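Local coordinates for protein probable ribosomal RNA small subunit methyltransferase (Thermus thermophilus, PDB 3DMH) that transfers a methyl group from S-adenosylmethionine to N2 of a guanosine in 16S ribosomal RNA, at residues S216-L220 against A246-L251. Sequence-based numbering, arbitrary orientation.
Sequences SLLLL and ALTLPL. With SAM (S-adenosylmethionine), chain D.
Ala246 faces Ser216 with its CB 4.1 Å from Ser216 CB, and both border the carboxylate of S-adenosylmethionine in a Rossmann-like methyltransferase domain, where the loop after strand 236-240 meets the start of helix 214-227. With OG anti to its own carbonyl carbon (chi1 -56°), the Ser216 hydroxyl is directed at the cofactor and donates a 2.6 Å hydrogen bond to SAM O; it is also bonded to Asn305 ND2, a cofactor- and guanosine-binding residue. Ala246 CB comes within 3.5 Å of the other carboxylate oxygen, SAM OXT, while Ala246 O, a buried carbonyl oxygen without a hydrogen-bond partner in the model, lies 3.6 Å from Leu220 CD1. Leu247 follows: its CD2 lies 3.7 Å from Leu220 CG and also touches Ser216 and Leu219, while its CG borders the cofactor carboxylate. One turn on, the Pro250 ring crosses Leu220 at about a right angle, its CG 3.8 Å from Leu220 CD1; Ile193 of strand 187-193 touches both side chains. Cutting Leu220 back to an alanine is likely to open a gap between Leu247, Pro250 and Leu251 and to leave the Leu247 side chain freer to turn beside the cofactor. Leu251 closes the row, with CG 4.2 Å from Leu220 CD2.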
# COMPACT_ATOMS: atom_id res chain seq x y z
N SER A 216 3.28 9.67 -14.40
CA SER A 216 2.25 10.57 -13.87
C SER A 216 2.27 11.92 -14.60
O SER A 216 1.21 12.45 -14.96
CB SER A 216 2.45 10.76 -12.36
OG SER A 216 2.45 9.51 -11.68
N LEU A 217 3.47 12.46 -14.82
CA LEU A 217 3.62 13.69 -15.62
C LEU A 217 3.03 13.50 -17.01
O LEU A 217 2.34 14.38 -17.51
CB LEU A 217 5.10 14.11 -15.73
CG LEU A 217 5.76 14.56 -14.43
CD1 LEU A 217 7.23 14.84 -14.66
CD2 LEU A 217 5.05 15.81 -13.88
N LEU A 218 3.31 12.36 -17.63
CA LEU A 218 2.80 12.08 -18.98
C LEU A 218 1.27 12.02 -19.04
O LEU A 218 0.66 12.53 -19.99
CB LEU A 218 3.39 10.78 -19.51
CG LEU A 218 3.25 10.54 -21.01
CD1 LEU A 218 4.07 11.57 -21.82
CD2 LEU A 218 3.64 9.11 -21.36
N LEU A 219 0.66 11.40 -18.03
CA LEU A 219 -0.80 11.35 -17.95
C LEU A 219 -1.36 12.77 -17.86
O LEU A 219 -2.29 13.10 -18.58
CB LEU A 219 -1.25 10.53 -16.73
CG LEU A 219 -2.76 10.30 -16.65
CD1 LEU A 219 -3.04 8.95 -15.98
CD2 LEU A 219 -3.52 11.43 -15.94
N LEU A 220 -0.77 13.60 -17.00
CA LEU A 220 -1.26 14.98 -16.80
C LEU A 220 -1.10 15.82 -18.06
O LEU A 220 -1.99 16.60 -18.40
CB LEU A 220 -0.58 15.64 -15.60
CG LEU A 220 -0.96 15.09 -14.21
CD1 LEU A 220 -0.09 15.76 -13.13
CD2 LEU A 220 -2.44 15.32 -13.93
N ALA A 246 0.67 12.89 -6.74
CA ALA A 246 1.24 13.42 -8.00
C ALA A 246 0.16 13.83 -9.00
O ALA A 246 0.32 14.83 -9.70
CB ALA A 246 2.21 12.42 -8.63
N LEU A 247 -0.94 13.08 -9.08
CA LEU A 247 -2.09 13.47 -9.92
C LEU A 247 -3.10 14.33 -9.15
O LEU A 247 -3.69 15.27 -9.69
CB LEU A 247 -2.81 12.24 -10.49
CG LEU A 247 -1.95 11.24 -11.26
CD1 LEU A 247 -2.76 10.04 -11.74
CD2 LEU A 247 -1.23 11.89 -12.44
N THR A 248 -3.29 13.97 -7.88
CA THR A 248 -4.32 14.59 -7.04
C THR A 248 -4.11 16.09 -6.85
O THR A 248 -5.05 16.86 -7.00
CB THR A 248 -4.32 13.95 -5.64
OG1 THR A 248 -4.09 12.52 -5.74
CG2 THR A 248 -5.62 14.29 -4.88
N LEU A 249 -2.89 16.48 -6.51
CA LEU A 249 -2.63 17.90 -6.20
C LEU A 249 -2.82 18.80 -7.42
O LEU A 249 -3.57 19.79 -7.34
CB LEU A 249 -1.26 18.11 -5.54
CG LEU A 249 -1.26 18.12 -4.00
CD1 LEU A 249 -1.58 16.75 -3.41
CD2 LEU A 249 0.08 18.62 -3.46
N PRO A 250 -2.18 18.46 -8.57
CA PRO A 250 -2.40 19.28 -9.78
C PRO A 250 -3.87 19.35 -10.18
O PRO A 250 -4.35 20.43 -10.51
CB PRO A 250 -1.58 18.55 -10.84
CG PRO A 250 -0.49 17.91 -10.08
CD PRO A 250 -1.17 17.42 -8.82
N LEU A 251 -4.58 18.22 -10.15
CA LEU A 251 -6.00 18.26 -10.52
C LEU A 251 -6.83 19.13 -9.57
O LEU A 251 -7.75 19.83 -10.02
CB LEU A 251 -6.57 16.85 -10.68
CG LEU A 251 -5.99 16.08 -11.87
CD1 LEU A 251 -6.36 14.61 -11.76
CD2 LEU A 251 -6.43 16.66 -13.23
N SAM D . -1.10 8.16 -8.24
CA SAM D . 0.27 8.14 -7.62
C SAM D . 1.27 8.69 -8.62
O SAM D . 0.87 8.82 -9.78
OXT SAM D . 2.43 8.95 -8.25
CB SAM D . 0.69 6.71 -7.25
CG SAM D . 0.74 5.71 -8.41
SD SAM D . 1.37 4.09 -7.86
CE SAM D . 1.96 3.38 -9.42
C5' SAM D . -0.10 3.07 -7.57
C4' SAM D . -0.79 3.39 -6.25
O4' SAM D . -1.84 2.43 -6.14
C3' SAM D . 0.11 3.26 -5.01
O3' SAM D . 0.10 4.45 -4.23
C2' SAM D . -0.50 2.06 -4.27
O2' SAM D . -0.34 2.08 -2.86
C1' SAM D . -1.94 2.17 -4.75
N9 SAM D . -2.68 0.94 -4.52
C8 SAM D . -2.22 -0.37 -4.53
N7 SAM D . -3.26 -1.21 -4.29
C5 SAM D . -4.39 -0.42 -4.12
C6 SAM D . -5.72 -0.71 -3.82
N6 SAM D . -6.14 -1.97 -3.61
N1 SAM D . -6.60 0.35 -3.73
C2 SAM D . -6.19 1.65 -3.91
N3 SAM D . -4.86 1.97 -4.15
C4 SAM D . -4.00 0.93 -4.27